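Local coordinates for protein endoglucanase (Clostridium thermocellum, PDB 2YIK) that probably hydrolyses internal beta-1,4-glucosidic bonds of cellulose, as a family 9 glycoside hydrolase with bound calcium and zinc ions, at residues Thr216-Ile228 and Ser275-Leu289. Numbering follows the deposited sequence.
Sequences TDIISATAASLAI and SSKWQDDYCWAAAWL. With CA (calcium ion), chain C.
Two near-parallel helices of the family 9 catalytic domain pack here through small residues, beside a calcium site at the start of the second. The axes of 216-228 and 279-289 run 24° apart and approach to 7.7 Å, a closeness that the small side chains of Ser-220, Ala-224 and Ala-285 allow. Ser-220 CB rests on the backbone of Asp-281, 3.4 Å from its O. The CB of Ala-285 sits 3.3 Å from Ser-220 O, while Ser-220 OG turns back to Thr-216 O and lies at the edge of the Tyr-282 ring. Further along, Ile-228 sets CG1 over one face of the six-membered ring of Trp-288, a CH-pi contact of 3.4 Å to the centroid. Ala-224 CB comes within 3.2 Å of Trp-284 CD1, and water 1 joins the helices by donating to Ala-221 O and accepting from Trp-284 NE1.

At the other end, with OG anti to the backbone N (chi1 -178°), the Ser-275 hydroxyl reaches Asp-217 and donates to OD2 (OG to OD2 2.7 Å), 35° out of the carboxylate plane. Water 2 donates to Ser-275 OG and binds the calcium, which Lys-277 O, both Asp-280 carboxylate oxygens, Asp-281 OD2 and water 3 also ligate. Ser-275 is thus second-shell, with Asp-217 behind it. The helices lie parallel, helix 238-257 between them in sequence, as expected of the family 9 (alpha/alpha)6 barrel.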
# COMPACT_ATOMS: atom_id res chain seq x y z
N THR A 216 -7.20 14.44 -6.75
CA THR A 216 -8.13 13.32 -6.71
C THR A 216 -7.53 11.94 -6.49
O THR A 216 -8.06 11.16 -5.70
CB THR A 216 -8.96 13.30 -7.99
OG1 THR A 216 -9.30 14.64 -8.34
CG2 THR A 216 -10.25 12.50 -7.78
N ASP A 217 -6.44 11.63 -7.17
CA ASP A 217 -5.84 10.31 -7.01
C ASP A 217 -5.37 10.04 -5.58
O ASP A 217 -5.75 9.03 -4.99
CB ASP A 217 -4.70 10.11 -8.02
CG ASP A 217 -3.58 11.13 -7.87
OD1 ASP A 217 -3.88 12.28 -7.48
OD2 ASP A 217 -2.41 10.78 -8.15
N ILE A 218 -4.58 10.95 -5.01
CA ILE A 218 -4.09 10.75 -3.64
C ILE A 218 -5.21 10.86 -2.60
O ILE A 218 -5.22 10.09 -1.64
CB ILE A 218 -2.97 11.76 -3.26
CG1 ILE A 218 -1.68 11.44 -4.02
CG2 ILE A 218 -2.68 11.70 -1.77
CD1 ILE A 218 -1.72 11.85 -5.45
N ILE A 219 -6.13 11.80 -2.78
CA ILE A 219 -7.24 11.97 -1.84
C ILE A 219 -8.05 10.67 -1.78
O ILE A 219 -8.36 10.17 -0.70
CB ILE A 219 -8.18 13.15 -2.25
CG1 ILE A 219 -7.53 14.51 -1.96
CG2 ILE A 219 -9.44 13.12 -1.40
CD1 ILE A 219 -6.08 14.57 -2.26
N SER A 220 -8.37 10.12 -2.95
CA SER A 220 -9.14 8.89 -3.03
C SER A 220 -8.38 7.68 -2.51
O SER A 220 -8.94 6.84 -1.81
CB SER A 220 -9.57 8.62 -4.48
OG SER A 220 -10.43 9.64 -4.94
N ALA A 221 -7.09 7.59 -2.85
CA ALA A 221 -6.28 6.47 -2.39
C ALA A 221 -6.28 6.46 -0.87
O ALA A 221 -6.38 5.40 -0.25
CB ALA A 221 -4.85 6.59 -2.91
N THR A 222 -6.21 7.65 -0.27
CA THR A 222 -6.21 7.77 1.18
C THR A 222 -7.57 7.43 1.78
O THR A 222 -7.64 6.73 2.79
CB THR A 222 -5.80 9.19 1.64
OG1 THR A 222 -4.53 9.52 1.08
CG2 THR A 222 -5.69 9.24 3.17
N ALA A 223 -8.65 7.90 1.16
CA ALA A 223 -9.99 7.61 1.67
C ALA A 223 -10.24 6.10 1.66
O ALA A 223 -10.87 5.57 2.57
CB ALA A 223 -11.06 8.33 0.83
N ALA A 224 -9.73 5.42 0.64
CA ALA A 224 -9.90 3.97 0.53
C ALA A 224 -9.28 3.29 1.75
O ALA A 224 -9.93 2.47 2.39
CB ALA A 224 -9.26 3.45 -0.75
N SER A 225 -8.04 3.65 2.05
CA SER A 225 -7.32 3.09 3.19
C SER A 225 -8.10 3.25 4.50
O SER A 225 -8.19 2.32 5.30
CB SER A 225 -5.95 3.76 3.35
OG SER A 225 -5.24 3.19 4.43
N LEU A 226 -8.64 4.45 4.71
CA LEU A 226 -9.41 4.73 5.92
C LEU A 226 -10.71 3.94 5.96
O LEU A 226 -11.14 3.52 7.03
CB LEU A 226 -9.68 6.23 6.02
CG LEU A 226 -8.41 7.01 6.38
CD1 LEU A 226 -8.57 8.49 6.07
CD2 LEU A 226 -8.12 6.79 7.86
N ALA A 227 -11.33 3.73 4.80
CA ALA A 227 -12.56 2.95 4.74
C ALA A 227 -12.22 1.50 5.08
O ALA A 227 -12.97 0.82 5.77
CB ALA A 227 -13.18 3.03 3.35
N ILE A 228 -11.06 1.03 4.61
CA ILE A 228 -10.60 -0.32 4.91
C ILE A 228 -10.30 -0.42 6.41
O ILE A 228 -10.55 -1.46 7.02
CB ILE A 228 -9.33 -0.66 4.08
CG1 ILE A 228 -9.71 -0.77 2.60
CG2 ILE A 228 -8.68 -1.95 4.59
CD1 ILE A 228 -8.54 -0.83 1.67
N SER A 275 1.86 9.84 -11.41
CA SER A 275 0.52 9.24 -11.41
C SER A 275 -0.18 9.27 -12.77
O SER A 275 -0.33 10.33 -13.37
CB SER A 275 -0.35 9.94 -10.37
OG SER A 275 -1.65 9.38 -10.30
N SER A 276 -0.62 8.10 -13.23
CA SER A 276 -1.32 8.00 -14.51
C SER A 276 -2.74 8.53 -14.46
O SER A 276 -3.15 9.30 -15.33
CB SER A 276 -1.36 6.55 -14.98
OG SER A 276 -0.04 6.05 -15.14
N LYS A 277 -3.51 8.13 -13.45
CA LYS A 277 -4.89 8.61 -13.36
C LYS A 277 -5.49 8.57 -11.97
O LYS A 277 -4.92 8.00 -11.05
CB LYS A 277 -5.79 7.82 -14.30
CG LYS A 277 -5.98 6.38 -13.90
CD LYS A 277 -4.74 5.56 -14.25
CE LYS A 277 -4.54 4.36 -13.30
NZ LYS A 277 -4.93 3.04 -13.91
N TRP A 278 -6.66 9.17 -11.84
CA TRP A 278 -7.36 9.23 -10.57
C TRP A 278 -8.60 8.34 -10.52
O TRP A 278 -9.07 7.99 -9.44
CB TRP A 278 -7.78 10.67 -10.28
CG TRP A 278 -8.72 11.24 -11.31
CD1 TRP A 278 -8.38 12.01 -12.40
CD2 TRP A 278 -10.15 11.10 -11.36
NE1 TRP A 278 -9.51 12.35 -13.11
CE2 TRP A 278 -10.60 11.81 -12.50
CE3 TRP A 278 -11.09 10.45 -10.55
CZ2 TRP A 278 -11.96 11.88 -12.85
CZ3 TRP A 278 -12.45 10.52 -10.91
CH2 TRP A 278 -12.86 11.24 -12.04
N GLN A 279 -9.12 7.97 -11.69
CA GLN A 279 -10.34 7.17 -11.73
C GLN A 279 -10.30 5.82 -11.02
O GLN A 279 -11.29 5.41 -10.42
CB GLN A 279 -10.82 6.99 -13.18
CG GLN A 279 -11.30 8.29 -13.81
CD GLN A 279 -10.21 9.02 -14.56
OE1 GLN A 279 -9.03 8.95 -14.22
NE2 GLN A 279 -10.60 9.75 -15.60
N ASP A 280 -9.16 5.13 -11.06
CA ASP A 280 -9.06 3.84 -10.38
C ASP A 280 -9.07 4.03 -8.86
O ASP A 280 -9.76 3.30 -8.15
CB ASP A 280 -7.81 3.10 -10.82
CG ASP A 280 -6.56 3.92 -10.63
OD1 ASP A 280 -6.58 5.10 -11.04
OD2 ASP A 280 -5.57 3.38 -10.09
N ASP A 281 -8.31 5.01 -8.36
CA ASP A 281 -8.27 5.26 -6.92
C ASP A 281 -9.65 5.72 -6.43
O ASP A 281 -10.10 5.35 -5.34
CB ASP A 281 -7.27 6.37 -6.58
CG ASP A 281 -5.89 6.11 -7.16
OD1 ASP A 281 -5.18 5.20 -6.68
OD2 ASP A 281 -5.53 6.84 -8.10
N TYR A 282 -10.31 6.54 -7.25
CA TYR A 282 -11.64 7.05 -6.92
C TYR A 282 -12.61 5.88 -6.78
O TYR A 282 -13.35 5.79 -5.80
CB TYR A 282 -12.10 8.01 -8.03
CG TYR A 282 -13.35 8.80 -7.71
CD1 TYR A 282 -13.30 9.93 -6.89
CD2 TYR A 282 -14.59 8.41 -8.21
CE1 TYR A 282 -14.45 10.65 -6.58
CE2 TYR A 282 -15.75 9.12 -7.91
CZ TYR A 282 -15.68 10.24 -7.10
OH TYR A 282 -16.83 10.92 -6.78
N CYS A 283 -12.61 4.98 -7.76
CA CYS A 283 -13.49 3.82 -7.75
C CYS A 283 -13.16 2.85 -6.61
O CYS A 283 -14.05 2.26 -6.01
CB CYS A 283 -13.45 3.09 -9.10
SG CYS A 283 -14.21 4.05 -10.43
N TRP A 284 -11.87 2.70 -6.33
CA TRP A 284 -11.35 1.86 -5.25
C TRP A 284 -11.93 2.35 -3.91
O TRP A 284 -12.45 1.57 -3.12
CB TRP A 284 -9.81 1.94 -5.30
CG TRP A 284 -8.98 1.37 -4.17
CD1 TRP A 284 -8.08 2.06 -3.41
CD2 TRP A 284 -8.80 -0.02 -3.82
NE1 TRP A 284 -7.34 1.20 -2.64
CE2 TRP A 284 -7.76 -0.08 -2.87
CE3 TRP A 284 -9.41 -1.21 -4.23
CZ2 TRP A 284 -7.31 -1.28 -2.31
CZ3 TRP A 284 -8.96 -2.42 -3.68
CH2 TRP A 284 -7.92 -2.44 -2.73
N ALA A 285 -11.84 3.66 -3.67
CA ALA A 285 -12.37 4.25 -2.44
C ALA A 285 -13.90 4.09 -2.40
O ALA A 285 -14.46 3.71 -1.37
CB ALA A 285 -12.01 5.72 -2.37
N ALA A 286 -14.55 4.38 -3.52
CA ALA A 286 -16.01 4.27 -3.61
C ALA A 286 -16.49 2.86 -3.30
O ALA A 286 -17.46 2.68 -2.56
CB ALA A 286 -16.48 4.70 -5.00
N ALA A 287 -15.82 1.86 -3.87
CA ALA A 287 -16.20 0.47 -3.64
C ALA A 287 -16.08 0.12 -2.16
O ALA A 287 -16.97 -0.50 -1.60
CB ALA A 287 -15.32 -0.46 -4.46
N TRP A 288 -14.97 0.52 -1.54
CA TRP A 288 -14.77 0.23 -0.12
C TRP A 288 -15.77 0.98 0.75
O TRP A 288 -16.21 0.46 1.78
CB TRP A 288 -13.35 0.60 0.31
CG TRP A 288 -12.35 -0.45 -0.05
CD1 TRP A 288 -11.44 -0.42 -1.07
CD2 TRP A 288 -12.16 -1.71 0.61
NE1 TRP A 288 -10.70 -1.57 -1.09
CE2 TRP A 288 -11.11 -2.38 -0.07
CE3 TRP A 288 -12.76 -2.33 1.72
CZ2 TRP A 288 -10.66 -3.65 0.33
CZ3 TRP A 288 -12.31 -3.59 2.11
CH2 TRP A 288 -11.27 -4.23 1.41
N LEU A 289 -16.12 2.20 0.35
CA LEU A 289 -17.08 2.97 1.11
C LEU A 289 -18.48 2.37 1.01
O LEU A 289 -19.27 2.48 1.95
CB LEU A 289 -17.08 4.43 0.65
CG LEU A 289 -15.93 5.25 1.25
CD1 LEU A 289 -15.74 6.54 0.48
CD2 LEU A 289 -16.21 5.52 2.72
CA CA C . -4.29 5.78 -10.12
O HOH W 1 -5.24 3.20 -1.72
O HOH W 2 -2.00 6.87 -10.64
O HOH W 3 -3.10 4.48 -8.21